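PDB 5HQA: alpha-glucosidase from Pseudoalteromonas sp. K8, which hydrolyses alpha-glucosidic bonds as a calcium-binding glycoside hydrolase of family 97 whose activity is raised by chloride. Local coordinates for residues Gly268-Met273 against Gln384-Tyr389; His278-Gly283 against Gly319-Asn324; Glu311-Gly316 against Asp335-Ala340; Thr315-Asp320 against His356-Gly361. All coordinates share one frame; numbering follows the deposited sequence. Where two conformers were deposited one is given.

Interaction 1 (Gly268-Met273 against Gln384-Tyr389); sequences GIWWGM and QVKTGY. With AC1 (4,6-dideoxy-4-{[(1S,4R,5S,6S)-4,5,6-trihydroxy-3-(hydroxymethyl)cyclohex-2-en-1-yl]amino}-alpha-D-glucopyranose), chain B.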
# COMPACT_ATOMS: atom_id res chain seq x y z
N GLY A 268 -10.96 -13.96 -10.42
CA GLY A 268 -10.20 -13.81 -11.63
C GLY A 268 -9.65 -15.09 -12.20
O GLY A 268 -9.38 -16.04 -11.47
N ILE A 269 -9.52 -15.12 -13.53
CA ILE A 269 -8.68 -16.12 -14.19
C ILE A 269 -7.26 -15.65 -13.94
O ILE A 269 -6.77 -14.70 -14.57
CB ILE A 269 -9.01 -16.23 -15.68
CG1 ILE A 269 -10.43 -16.75 -15.85
CG2 ILE A 269 -8.01 -17.15 -16.39
CD1 ILE A 269 -10.97 -16.66 -17.28
N TRP A 270 -6.61 -16.28 -12.96
CA TRP A 270 -5.42 -15.71 -12.34
C TRP A 270 -4.63 -16.77 -11.58
O TRP A 270 -3.53 -17.15 -12.01
CB TRP A 270 -5.81 -14.56 -11.39
CG TRP A 270 -4.60 -13.98 -10.73
CD1 TRP A 270 -3.65 -13.20 -11.32
CD2 TRP A 270 -4.19 -14.16 -9.37
NE1 TRP A 270 -2.67 -12.88 -10.41
CE2 TRP A 270 -2.98 -13.46 -9.21
CE3 TRP A 270 -4.73 -14.85 -8.28
CZ2 TRP A 270 -2.29 -13.43 -7.99
CZ3 TRP A 270 -4.04 -14.83 -7.07
CH2 TRP A 270 -2.83 -14.12 -6.94
N TRP A 271 -5.17 -17.27 -10.47
CA TRP A 271 -4.45 -18.23 -9.63
C TRP A 271 -4.10 -19.49 -10.41
O TRP A 271 -3.04 -20.09 -10.18
CB TRP A 271 -5.32 -18.57 -8.42
CG TRP A 271 -4.71 -19.43 -7.35
CD1 TRP A 271 -5.13 -20.68 -6.97
CD2 TRP A 271 -3.63 -19.09 -6.48
NE1 TRP A 271 -4.37 -21.13 -5.92
CE2 TRP A 271 -3.44 -20.18 -5.60
CE3 TRP A 271 -2.80 -17.96 -6.35
CZ2 TRP A 271 -2.45 -20.18 -4.61
CZ3 TRP A 271 -1.82 -17.96 -5.36
CH2 TRP A 271 -1.66 -19.06 -4.50
N GLY A 272 -4.98 -19.92 -11.32
CA GLY A 272 -4.68 -21.10 -12.12
C GLY A 272 -3.38 -20.99 -12.88
O GLY A 272 -2.66 -21.99 -13.05
N MET A 273 -3.04 -19.79 -13.36
CA MET A 273 -1.74 -19.62 -14.00
C MET A 273 -0.61 -19.70 -12.97
O MET A 273 0.45 -20.25 -13.25
CB MET A 273 -1.67 -18.30 -14.77
CG MET A 273 -2.36 -18.35 -16.13
SD MET A 273 -4.13 -17.94 -16.00
CE MET A 273 -4.05 -16.15 -15.82
N GLN A 384 -12.29 -1.06 -14.27
CA GLN A 384 -11.09 -1.22 -13.46
C GLN A 384 -10.06 -1.97 -14.29
O GLN A 384 -10.41 -2.89 -15.04
CB GLN A 384 -11.37 -1.99 -12.15
CG GLN A 384 -12.39 -1.31 -11.26
CD GLN A 384 -12.75 -2.10 -9.98
OE1 GLN A 384 -12.43 -3.29 -9.85
NE2 GLN A 384 -13.43 -1.42 -9.04
N VAL A 385 -8.80 -1.57 -14.16
CA VAL A 385 -7.69 -2.19 -14.88
C VAL A 385 -6.56 -2.46 -13.90
O VAL A 385 -6.17 -1.58 -13.13
CB VAL A 385 -7.20 -1.32 -16.05
CG1 VAL A 385 -5.93 -1.90 -16.68
CG2 VAL A 385 -8.30 -1.18 -17.10
N LYS A 386 -6.04 -3.69 -13.92
CA LYS A 386 -4.84 -4.06 -13.19
C LYS A 386 -3.65 -3.87 -14.12
O LYS A 386 -3.64 -4.44 -15.22
CB LYS A 386 -4.93 -5.51 -12.71
CG LYS A 386 -3.68 -6.05 -12.04
CD LYS A 386 -3.91 -7.49 -11.61
CE LYS A 386 -2.63 -8.13 -11.07
NZ LYS A 386 -2.86 -9.55 -10.77
N THR A 387 -2.67 -3.08 -13.71
CA THR A 387 -1.45 -2.87 -14.48
C THR A 387 -0.29 -3.62 -13.85
O THR A 387 -0.34 -4.02 -12.68
CB THR A 387 -1.11 -1.38 -14.59
OG1 THR A 387 -0.93 -0.83 -13.27
CG2 THR A 387 -2.24 -0.62 -15.32
N GLY A 388 0.76 -3.81 -14.63
CA GLY A 388 1.89 -4.59 -14.16
C GLY A 388 3.17 -4.12 -14.80
O GLY A 388 3.18 -3.69 -15.96
N TYR A 389 4.26 -4.19 -14.04
CA TYR A 389 5.56 -3.69 -14.49
C TYR A 389 6.66 -4.69 -14.12
O TYR A 389 7.64 -4.37 -13.45
CB TYR A 389 5.82 -2.30 -13.89
CG TYR A 389 4.77 -1.28 -14.30
CD1 TYR A 389 3.55 -1.21 -13.64
CD2 TYR A 389 5.00 -0.41 -15.36
CE1 TYR A 389 2.57 -0.31 -14.03
CE2 TYR A 389 4.02 0.52 -15.75
CZ TYR A 389 2.81 0.56 -15.08
OH TYR A 389 1.84 1.47 -15.45
C1 AC1 B . 8.02 -12.18 -10.93
O2 AC1 B . 8.71 -10.59 -9.28
C2 AC1 B . 7.69 -10.86 -10.26
C4A AC1 B . 0.35 -11.17 -12.16
C3 AC1 B . 6.32 -10.87 -9.64
O3 AC1 B . 6.07 -9.63 -8.96
C4 AC1 B . 5.28 -11.14 -10.70
N4A AC1 B . 3.88 -10.88 -10.24
C5 AC1 B . 5.54 -12.61 -10.99
O5 AC1 B . 6.84 -12.72 -11.70
C6 AC1 B . 4.49 -13.28 -11.81
C1B AC1 B . 3.05 -10.04 -11.18
C2B AC1 B . 1.55 -9.76 -10.52
O2B AC1 B . 1.75 -9.29 -9.19
C3B AC1 B . 0.73 -10.90 -10.60
O3B AC1 B . -0.51 -10.76 -9.87
O4 AC1 B . -0.36 -12.39 -12.29
C5B AC1 B . 1.51 -11.21 -13.03
C7B AC1 B . 2.91 -10.58 -12.49
C6B AC1 B . 1.25 -11.25 -14.54
O6B AC1 B . 0.81 -9.99 -14.94
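Trp270, just past the end of strand 264-269, faces Lys386, within strand 384-388; the two strands are not neighbours in the parallel sheet, and the CA atoms of Trp270 and Lys386 lie 11.7 Å apart. Trp270 takes the N-cap position of the short helix 271-274. No backbone bond joins the segments, so two long side chains span the gap, crossing at about a right angle. Lys386 is stretched to full length, its CG trans to the backbone N (chi1 175°), which carries the ammonium group across to the indole. There Lys386 NZ and Trp270 NE1 stand 3.4 Å apart; both are donors, and they meet through a shared acceptor, the inhibitor hydroxyl O3B of AC1. Lys386 NZ reaches AC1 O3B at 2.8 Å, and Trp270 NE1 gives to the same AC1 O3B at 3.1 Å, with a second, weak bond to AC1 O4 at 3.0 Å. Tryptophan suits the spot because its one N-H lies at the rim of a rigid plate, and that rim is turned to the cyclitol ring. The lysine also forms a salt bridge with Glu311. Here the two donors converge in the glycan-binding pocket at the mouth of a TIM-type barrel.

Interaction 2 (His278-Gly283 against Gly319-Asn324); sequences HTWGSG and GDWFFN. With AC1 (4,6-dideoxy-4-{[(1S,4R,5S,6S)-4,5,6-trihydroxy-3-(hydroxymethyl)cyclohex-2-en-1-yl]amino}-alpha-D-glucopyranose), chain B; FMT (formic acid), chain J.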
# COMPACT_ATOMS: atom_id res chain seq x y z
N HIS A 278 -3.21 -23.47 -15.67
CA HIS A 278 -3.45 -22.75 -16.91
C HIS A 278 -2.18 -22.01 -17.30
O HIS A 278 -1.25 -21.86 -16.51
CB HIS A 278 -4.59 -21.75 -16.77
CG HIS A 278 -5.91 -22.38 -16.48
ND1 HIS A 278 -6.39 -22.54 -15.19
CD2 HIS A 278 -6.85 -22.90 -17.30
CE1 HIS A 278 -7.57 -23.13 -15.24
NE2 HIS A 278 -7.88 -23.36 -16.50
N THR A 279 -2.17 -21.54 -18.54
CA THR A 279 -1.10 -20.70 -19.05
C THR A 279 -1.63 -19.31 -19.39
O THR A 279 -2.82 -19.14 -19.69
CB THR A 279 -0.45 -21.30 -20.29
OG1 THR A 279 -1.44 -21.44 -21.32
CG2 THR A 279 0.11 -22.67 -19.98
N TRP A 280 -0.74 -18.32 -19.32
CA TRP A 280 -1.07 -17.00 -19.84
C TRP A 280 -1.07 -17.01 -21.36
O TRP A 280 -1.92 -16.38 -22.00
CB TRP A 280 -0.06 -15.96 -19.34
CG TRP A 280 -0.25 -15.45 -17.93
CD1 TRP A 280 -1.06 -14.43 -17.52
CD2 TRP A 280 0.43 -15.91 -16.75
NE1 TRP A 280 -0.94 -14.24 -16.16
CE2 TRP A 280 -0.03 -15.13 -15.67
CE3 TRP A 280 1.38 -16.91 -16.51
CZ2 TRP A 280 0.43 -15.32 -14.36
CZ3 TRP A 280 1.84 -17.10 -15.21
CH2 TRP A 280 1.36 -16.31 -14.15
N GLY A 281 -0.11 -17.71 -21.96
CA GLY A 281 -0.01 -17.79 -23.40
C GLY A 281 -1.00 -18.77 -23.99
O GLY A 281 -1.66 -19.53 -23.28
N SER A 282 -1.10 -18.76 -25.31
CA SER A 282 -2.11 -19.55 -25.99
C SER A 282 -1.78 -21.04 -25.90
O SER A 282 -0.65 -21.44 -25.61
CB SER A 282 -2.21 -19.13 -27.46
OG SER A 282 -1.00 -19.39 -28.13
N GLY A 283 -2.78 -21.87 -26.16
CA GLY A 283 -2.59 -23.30 -26.17
C GLY A 283 -3.70 -24.01 -25.44
O GLY A 283 -4.69 -23.40 -25.04
N GLY A 319 5.43 -17.92 -25.14
CA GLY A 319 6.85 -18.13 -24.92
C GLY A 319 7.22 -17.91 -23.48
O GLY A 319 6.70 -18.58 -22.58
N ASP A 320 8.10 -16.94 -23.24
CA ASP A 320 8.49 -16.56 -21.88
C ASP A 320 8.07 -15.10 -21.71
O ASP A 320 8.79 -14.19 -22.13
CB ASP A 320 9.98 -16.76 -21.67
CG ASP A 320 10.38 -16.71 -20.21
OD1 ASP A 320 9.59 -16.17 -19.39
OD2 ASP A 320 11.48 -17.20 -19.87
N TRP A 321 6.89 -14.87 -21.12
CA TRP A 321 6.31 -13.53 -21.13
C TRP A 321 7.16 -12.52 -20.37
O TRP A 321 7.06 -11.32 -20.65
CB TRP A 321 4.88 -13.55 -20.58
CG TRP A 321 4.77 -13.97 -19.14
CD1 TRP A 321 4.51 -15.23 -18.67
CD2 TRP A 321 4.93 -13.14 -17.98
NE1 TRP A 321 4.48 -15.23 -17.30
CE2 TRP A 321 4.74 -13.96 -16.85
CE3 TRP A 321 5.20 -11.78 -17.79
CZ2 TRP A 321 4.82 -13.46 -15.55
CZ3 TRP A 321 5.27 -11.29 -16.50
CH2 TRP A 321 5.09 -12.13 -15.39
N PHE A 322 8.00 -12.97 -19.42
CA PHE A 322 8.90 -12.06 -18.71
C PHE A 322 9.78 -11.28 -19.68
O PHE A 322 10.21 -10.16 -19.37
CB PHE A 322 9.77 -12.85 -17.71
CG PHE A 322 10.75 -11.99 -16.90
CD1 PHE A 322 12.04 -11.74 -17.38
CD2 PHE A 322 10.41 -11.49 -15.66
CE1 PHE A 322 12.94 -10.98 -16.64
CE2 PHE A 322 11.31 -10.72 -14.91
CZ PHE A 322 12.57 -10.47 -15.40
N PHE A 323 10.04 -11.83 -20.87
CA PHE A 323 10.91 -11.20 -21.86
C PHE A 323 10.15 -10.56 -23.02
O PHE A 323 10.78 -10.13 -23.98
CB PHE A 323 11.90 -12.23 -22.42
CG PHE A 323 12.80 -12.81 -21.37
CD1 PHE A 323 13.85 -12.07 -20.85
CD2 PHE A 323 12.57 -14.08 -20.86
CE1 PHE A 323 14.66 -12.59 -19.86
CE2 PHE A 323 13.38 -14.60 -19.87
CZ PHE A 323 14.43 -13.85 -19.38
N ASN A 324 8.83 -10.46 -22.94
CA ASN A 324 8.03 -10.04 -24.08
C ASN A 324 7.55 -8.60 -23.98
O ASN A 324 6.61 -8.22 -24.69
CB ASN A 324 6.84 -10.98 -24.26
CG ASN A 324 7.25 -12.38 -24.68
OD1 ASN A 324 8.41 -12.61 -25.02
ND2 ASN A 324 6.30 -13.31 -24.67
C1 AC1 B . 8.02 -12.18 -10.93
O2 AC1 B . 8.71 -10.59 -9.28
C2 AC1 B . 7.69 -10.86 -10.26
C4A AC1 B . 0.35 -11.17 -12.16
C3 AC1 B . 6.32 -10.87 -9.64
O3 AC1 B . 6.07 -9.63 -8.96
C4 AC1 B . 5.28 -11.14 -10.70
N4A AC1 B . 3.88 -10.88 -10.24
C5 AC1 B . 5.54 -12.61 -10.99
O5 AC1 B . 6.84 -12.72 -11.70
C6 AC1 B . 4.49 -13.28 -11.81
C1B AC1 B . 3.05 -10.04 -11.18
C2B AC1 B . 1.55 -9.76 -10.52
O2B AC1 B . 1.75 -9.29 -9.19
C3B AC1 B . 0.73 -10.90 -10.60
O3B AC1 B . -0.51 -10.76 -9.87
O4 AC1 B . -0.36 -12.39 -12.29
C5B AC1 B . 1.51 -11.21 -13.03
C7B AC1 B . 2.91 -10.58 -12.49
C6B AC1 B . 1.25 -11.25 -14.54
O6B AC1 B . 0.81 -9.99 -14.94
C FMT J . 2.31 -18.60 -20.01
O1 FMT J . 1.97 -19.36 -19.10
O2 FMT J . 2.34 -18.90 -21.21
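Trp280 and Trp321 meet through their aromatic surfaces. The pyrrole nitrogen side of Trp321 leans over one face of Trp280, near the rim: Trp321 NE1 comes to 3.6 Å from Trp280 CE3. The planes meet at a slant of 54°. Both indoles also touch the inhibitor by their benzo rims, Trp280 CZ2 at 3.7 Å from AC1 O4 and Trp321 CZ2 at 3.8 Å from AC1 C6.

Polar bonds involve the backbone. A formate, probably from the crystallisation liquor, takes Trp280 N weakly on O1 and Gly281 N on O2 at 2.8 Å. Thr279 OG1 gives to Gly281 O at 2.7 Å, tying the threonine side chain to the backbone two residues on.

Trp280 NE1 is bonded to Glu311, and Trp317 stacks on the Trp280 ring. With an alanine here instead of Trp280, Trp321 and Trp317 would probably lose their flat neighbour and Glu311 this donor. Two loops thus supply an aromatic wall to the sugar-binding cleft of the glycosidase.

Interaction 3 (Glu311-Gly316 against Asp335-Ala340); sequences EGWNTG and DDFDIA. With AC1 (4,6-dideoxy-4-{[(1S,4R,5S,6S)-4,5,6-trihydroxy-3-(hydroxymethyl)cyclohex-2-en-1-yl]amino}-alpha-D-glucopyranose), chain B.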
# COMPACT_ATOMS: atom_id res chain seq x y z
N GLU A 311 -6.25 -12.40 -16.98
CA GLU A 311 -4.89 -12.17 -17.46
C GLU A 311 -4.57 -13.12 -18.60
O GLU A 311 -5.02 -14.27 -18.63
CB GLU A 311 -3.86 -12.34 -16.34
CG GLU A 311 -4.10 -11.41 -15.18
CD GLU A 311 -2.96 -11.41 -14.18
OE1 GLU A 311 -2.03 -12.22 -14.32
OE2 GLU A 311 -3.01 -10.58 -13.24
N GLY A 312 -3.78 -12.63 -19.55
CA GLY A 312 -3.45 -13.42 -20.72
C GLY A 312 -4.42 -13.28 -21.86
O GLY A 312 -4.45 -14.14 -22.75
N TRP A 313 -5.23 -12.22 -21.87
CA TRP A 313 -6.25 -12.04 -22.90
C TRP A 313 -5.67 -11.46 -24.19
O TRP A 313 -6.25 -11.67 -25.26
CB TRP A 313 -7.36 -11.13 -22.38
CG TRP A 313 -6.88 -9.72 -22.15
CD1 TRP A 313 -6.32 -9.22 -21.00
CD2 TRP A 313 -6.87 -8.64 -23.10
NE1 TRP A 313 -5.97 -7.90 -21.18
CE2 TRP A 313 -6.30 -7.52 -22.45
CE3 TRP A 313 -7.29 -8.52 -24.43
CZ2 TRP A 313 -6.15 -6.29 -23.09
CZ3 TRP A 313 -7.14 -7.30 -25.07
CH2 TRP A 313 -6.57 -6.20 -24.39
N ASN A 314 -4.55 -10.76 -24.10
CA ASN A 314 -4.00 -9.98 -25.21
C ASN A 314 -2.77 -10.68 -25.77
O ASN A 314 -2.06 -11.39 -25.05
CB ASN A 314 -3.61 -8.58 -24.74
CG ASN A 314 -2.67 -8.60 -23.54
OD1 ASN A 314 -2.86 -9.37 -22.59
ND2 ASN A 314 -1.66 -7.75 -23.57
N THR A 315 -2.50 -10.48 -27.06
CA THR A 315 -1.36 -11.15 -27.67
C THR A 315 -0.04 -10.63 -27.10
O THR A 315 0.10 -9.46 -26.72
CB THR A 315 -1.38 -10.98 -29.19
OG1 THR A 315 -1.21 -9.60 -29.54
CG2 THR A 315 -2.70 -11.49 -29.76
N GLY A 316 0.92 -11.55 -26.99
CA GLY A 316 2.24 -11.20 -26.50
C GLY A 316 2.73 -12.08 -25.36
O GLY A 316 3.89 -11.97 -24.96
N ASP A 335 -7.20 -14.94 -30.36
CA ASP A 335 -8.37 -15.37 -31.12
C ASP A 335 -9.40 -16.10 -30.27
O ASP A 335 -10.57 -16.19 -30.68
CB ASP A 335 -7.96 -16.27 -32.28
CG ASP A 335 -7.22 -15.52 -33.35
OD1 ASP A 335 -7.28 -14.27 -33.34
OD2 ASP A 335 -6.60 -16.18 -34.22
N ASP A 336 -9.02 -16.65 -29.12
CA ASP A 336 -9.97 -17.38 -28.30
C ASP A 336 -10.57 -16.51 -27.20
O ASP A 336 -11.26 -17.03 -26.32
CB ASP A 336 -9.33 -18.65 -27.71
CG ASP A 336 -8.07 -18.36 -26.91
OD1 ASP A 336 -7.58 -17.21 -26.93
OD2 ASP A 336 -7.56 -19.31 -26.27
N PHE A 337 -10.35 -15.20 -27.26
CA PHE A 337 -10.90 -14.25 -26.29
C PHE A 337 -11.74 -13.24 -27.06
O PHE A 337 -11.20 -12.31 -27.67
CB PHE A 337 -9.78 -13.57 -25.50
CG PHE A 337 -10.27 -12.76 -24.34
CD1 PHE A 337 -10.40 -11.39 -24.44
CD2 PHE A 337 -10.59 -13.37 -23.14
CE1 PHE A 337 -10.85 -10.64 -23.36
CE2 PHE A 337 -11.03 -12.63 -22.06
CZ PHE A 337 -11.16 -11.26 -22.17
N ASP A 338 -13.06 -13.41 -27.02
CA ASP A 338 -14.00 -12.62 -27.83
C ASP A 338 -14.49 -11.46 -26.97
O ASP A 338 -15.46 -11.59 -26.22
CB ASP A 338 -15.14 -13.51 -28.30
CG ASP A 338 -16.09 -12.81 -29.27
OD1 ASP A 338 -16.14 -11.57 -29.31
OD2 ASP A 338 -16.81 -13.53 -29.99
N ILE A 339 -13.85 -10.29 -27.10
CA ILE A 339 -14.13 -9.22 -26.15
C ILE A 339 -15.50 -8.59 -26.40
O ILE A 339 -16.13 -8.08 -25.46
CB ILE A 339 -12.98 -8.18 -26.16
CG1 ILE A 339 -13.01 -7.34 -24.88
CG2 ILE A 339 -13.05 -7.29 -27.40
CD1 ILE A 339 -11.80 -6.45 -24.66
N ALA A 340 -16.00 -8.63 -27.64
CA ALA A 340 -17.34 -8.12 -27.90
C ALA A 340 -18.40 -9.03 -27.29
O ALA A 340 -19.37 -8.55 -26.71
CB ALA A 340 -17.56 -7.98 -29.41
C1 AC1 B . 8.02 -12.18 -10.93
O2 AC1 B . 8.71 -10.59 -9.28
C2 AC1 B . 7.69 -10.86 -10.26
C4A AC1 B . 0.35 -11.17 -12.16
C3 AC1 B . 6.32 -10.87 -9.64
O3 AC1 B . 6.07 -9.63 -8.96
C4 AC1 B . 5.28 -11.14 -10.70
N4A AC1 B . 3.88 -10.88 -10.24
C5 AC1 B . 5.54 -12.61 -10.99
O5 AC1 B . 6.84 -12.72 -11.70
C6 AC1 B . 4.49 -13.28 -11.81
C1B AC1 B . 3.05 -10.04 -11.18
C2B AC1 B . 1.55 -9.76 -10.52
O2B AC1 B . 1.75 -9.29 -9.19
C3B AC1 B . 0.73 -10.90 -10.60
O3B AC1 B . -0.51 -10.76 -9.87
O4 AC1 B . -0.36 -12.39 -12.29
C5B AC1 B . 1.51 -11.21 -13.03
C7B AC1 B . 2.91 -10.58 -12.49
C6B AC1 B . 1.25 -11.25 -14.54
O6B AC1 B . 0.81 -9.99 -14.94
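Glu311 OE1 is gripped twice: it accepts from the inhibitor hydroxyl, AC1 O4, at 2.6 Å, and from the indole N-H of Trp280. The other oxygen, OE2, pairs with Lys386, so the carboxylate is held at both oxygens in the glycan pocket. A glutamate suits the place because its chain, extended beyond CG, carries the acid from the end of strand 307-310 to the cyclitol ring.

Two residues on, the chain meets Asp335-Ala340 by apolar contact. The CA atoms of Trp313 and Phe337 are 6.2 Å apart, and Trp313 CB sits squarely over the phenyl face, 3.6 Å from the centroid of the Phe337 ring and 9° off its normal, a CH-pi contact. The methylene is almost equally far from all six ring carbons. With chi1 at 66°, Trp313 CG lies between the backbone N and carbonyl carbon; its indole heads away from Phe337, the planes inclined at 43°, and sends NE1 to the carbonyl of His356. Asn314 CB lies over the centre of one face of the Trp313 indole, 3.5 Å above its plane. A phenylalanine offers a flat, apolar lid for this buried methylene. His286 links the two segments further by bonding both Gly312 O and Asp336 OD2, and Asp338 N-caps helix 339-349 through Ala341 N. This is the long loop after strand 307-310 of a TIM-type barrel, its start packed against its end where helix 339-349 begins.

Interaction 4 (Thr315-Asp320 against His356-Gly361); sequences TGWDGD and HHETSG. With AC1 (4,6-dideoxy-4-{[(1S,4R,5S,6S)-4,5,6-trihydroxy-3-(hydroxymethyl)cyclohex-2-en-1-yl]amino}-alpha-D-glucopyranose), chain B.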
# COMPACT_ATOMS: atom_id res chain seq x y z
N THR A 315 -2.50 -10.48 -27.06
CA THR A 315 -1.36 -11.15 -27.67
C THR A 315 -0.04 -10.63 -27.10
O THR A 315 0.10 -9.46 -26.72
CB THR A 315 -1.38 -10.98 -29.19
OG1 THR A 315 -1.21 -9.60 -29.54
CG2 THR A 315 -2.70 -11.49 -29.76
N GLY A 316 0.92 -11.55 -26.99
CA GLY A 316 2.24 -11.20 -26.50
C GLY A 316 2.73 -12.08 -25.36
O GLY A 316 3.89 -11.97 -24.96
N TRP A 317 1.86 -12.94 -24.83
CA TRP A 317 2.25 -13.79 -23.71
C TRP A 317 2.94 -15.07 -24.13
O TRP A 317 3.53 -15.75 -23.28
CB TRP A 317 1.04 -14.15 -22.85
CG TRP A 317 0.42 -12.99 -22.12
CD1 TRP A 317 -0.52 -12.13 -22.61
CD2 TRP A 317 0.69 -12.56 -20.78
NE1 TRP A 317 -0.85 -11.19 -21.66
CE2 TRP A 317 -0.13 -11.43 -20.52
CE3 TRP A 317 1.54 -13.02 -19.76
CZ2 TRP A 317 -0.12 -10.76 -19.30
CZ3 TRP A 317 1.55 -12.34 -18.54
CH2 TRP A 317 0.73 -11.22 -18.32
N ASP A 318 2.89 -15.44 -25.41
CA ASP A 318 3.44 -16.73 -25.81
C ASP A 318 4.95 -16.77 -25.60
O ASP A 318 5.66 -15.80 -25.86
CB ASP A 318 3.12 -17.02 -27.27
CG ASP A 318 1.67 -17.37 -27.49
OD1 ASP A 318 0.84 -17.01 -26.63
OD2 ASP A 318 1.36 -17.99 -28.52
N GLY A 319 5.43 -17.92 -25.14
CA GLY A 319 6.85 -18.13 -24.92
C GLY A 319 7.22 -17.91 -23.48
O GLY A 319 6.70 -18.58 -22.58
N ASP A 320 8.10 -16.94 -23.24
CA ASP A 320 8.49 -16.56 -21.88
C ASP A 320 8.07 -15.10 -21.71
O ASP A 320 8.79 -14.19 -22.13
CB ASP A 320 9.98 -16.76 -21.67
CG ASP A 320 10.38 -16.71 -20.21
OD1 ASP A 320 9.59 -16.17 -19.39
OD2 ASP A 320 11.48 -17.20 -19.87
N HIS A 356 -6.52 -5.83 -17.86
CA HIS A 356 -5.18 -6.21 -17.42
C HIS A 356 -4.16 -5.74 -18.45
O HIS A 356 -4.26 -6.12 -19.62
CB HIS A 356 -5.05 -7.72 -17.21
CG HIS A 356 -3.73 -8.11 -16.62
ND1 HIS A 356 -2.90 -9.05 -17.20
CD2 HIS A 356 -3.09 -7.69 -15.50
CE1 HIS A 356 -1.82 -9.19 -16.46
NE2 HIS A 356 -1.91 -8.38 -15.42
N HIS A 357 -3.19 -4.96 -18.00
CA HIS A 357 -2.12 -4.40 -18.83
C HIS A 357 -0.79 -4.75 -18.16
O HIS A 357 -0.30 -3.97 -17.35
CB HIS A 357 -2.26 -2.89 -18.98
CG HIS A 357 -3.42 -2.45 -19.81
ND1 HIS A 357 -3.89 -1.16 -19.81
CD2 HIS A 357 -4.21 -3.13 -20.68
CE1 HIS A 357 -4.91 -1.05 -20.63
NE2 HIS A 357 -5.13 -2.24 -21.18
N GLU A 358 -0.22 -5.91 -18.49
CA GLU A 358 1.14 -6.23 -18.07
C GLU A 358 2.13 -5.69 -19.10
O GLU A 358 1.98 -5.95 -20.30
CB GLU A 358 1.33 -7.74 -17.90
CG GLU A 358 2.78 -8.15 -17.60
CD GLU A 358 3.30 -7.55 -16.29
OE1 GLU A 358 2.70 -7.80 -15.22
OE2 GLU A 358 4.31 -6.81 -16.33
N THR A 359 3.14 -4.96 -18.64
CA THR A 359 4.13 -4.38 -19.53
C THR A 359 5.43 -5.17 -19.60
O THR A 359 6.22 -4.92 -20.52
CB THR A 359 4.47 -2.95 -19.09
OG1 THR A 359 5.16 -3.00 -17.84
CG2 THR A 359 3.20 -2.11 -18.95
N SER A 360 5.66 -6.08 -18.66
CA SER A 360 6.98 -6.71 -18.48
C SER A 360 8.09 -5.67 -18.51
O SER A 360 9.18 -5.90 -19.05
CB SER A 360 7.22 -7.81 -19.51
OG SER A 360 6.44 -8.94 -19.21
N GLY A 361 7.82 -4.50 -17.94
CA GLY A 361 8.82 -3.49 -17.75
C GLY A 361 9.01 -2.52 -18.90
O GLY A 361 9.70 -1.51 -18.72
C1 AC1 B . 8.02 -12.18 -10.93
O2 AC1 B . 8.71 -10.59 -9.28
C2 AC1 B . 7.69 -10.86 -10.26
C4A AC1 B . 0.35 -11.17 -12.16
C3 AC1 B . 6.32 -10.87 -9.64
O3 AC1 B . 6.07 -9.63 -8.96
C4 AC1 B . 5.28 -11.14 -10.70
N4A AC1 B . 3.88 -10.88 -10.24
C5 AC1 B . 5.54 -12.61 -10.99
O5 AC1 B . 6.84 -12.72 -11.70
C6 AC1 B . 4.49 -13.28 -11.81
C1B AC1 B . 3.05 -10.04 -11.18
C2B AC1 B . 1.55 -9.76 -10.52
O2B AC1 B . 1.75 -9.29 -9.19
C3B AC1 B . 0.73 -10.90 -10.60
O3B AC1 B . -0.51 -10.76 -9.87
O4 AC1 B . -0.36 -12.39 -12.29
C5B AC1 B . 1.51 -11.21 -13.03
C7B AC1 B . 2.91 -10.58 -12.49
C6B AC1 B . 1.25 -11.25 -14.54
O6B AC1 B . 0.81 -9.99 -14.94
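The rings of Trp317 and His356 touch along their edges, their planes only 20° apart, with Trp317 CZ2 at 3.7 Å from His356 CE1. The inhibitor hydroxyl AC1 O6B lies near both planes, at the edge of each ring: 3.6 Å from Trp317 CH2 and 3.1 Å from His356 CE1. Above the centre of one imidazole face stands the backbone N of Glu358. Glu358 CB touches the indole obliquely, 3.6 Å from Trp317 CH2; then a bend at chi2 (61°) brings the acid to the inhibitor, where OE1 accepts from AC1 O6B at 2.9 Å. His356 and Glu358 lie at the carboxyl end of strand 352-358, the usual place for a TIM-barrel active site. Glu358 OE2 takes Ser360 N on its anti lone pair at 2.8 Å, and Val390 N too. Shortening Glu358 to an alanine is likely to leave AC1 O6B, Ser360 N and Val390 N without their acceptor. Beyond Glu358, Thr359 OG1 receives Gly361 N at 3.1 Å, an ST turn, while Asn314 holds Trp317 NE1.

Overall arrangement
All four contacts gather on the catalytic barrel and include residues that reach one inhibitor molecule, interaction 3 through Glu311 alone, but they differ in burial and chemistry. Interactions 1, 3 and 4 are buried; interaction 2, made by loops alone, is nearer the surface and the only one whose two touching residues are both partly exposed. Interactions 1 and 4 each use one of two neighbouring strands of the same parallel sheet, 384-388 and 352-358, and bring polar groups to the inhibitor. Interaction 3 joins the ends of a single loop by apolar packing, with Glu311 tied by salt bridge to interaction 1. Interactions 2 and 4 share Gly319 and Asp320, and Trp280 of one stacks on Trp317 of the other.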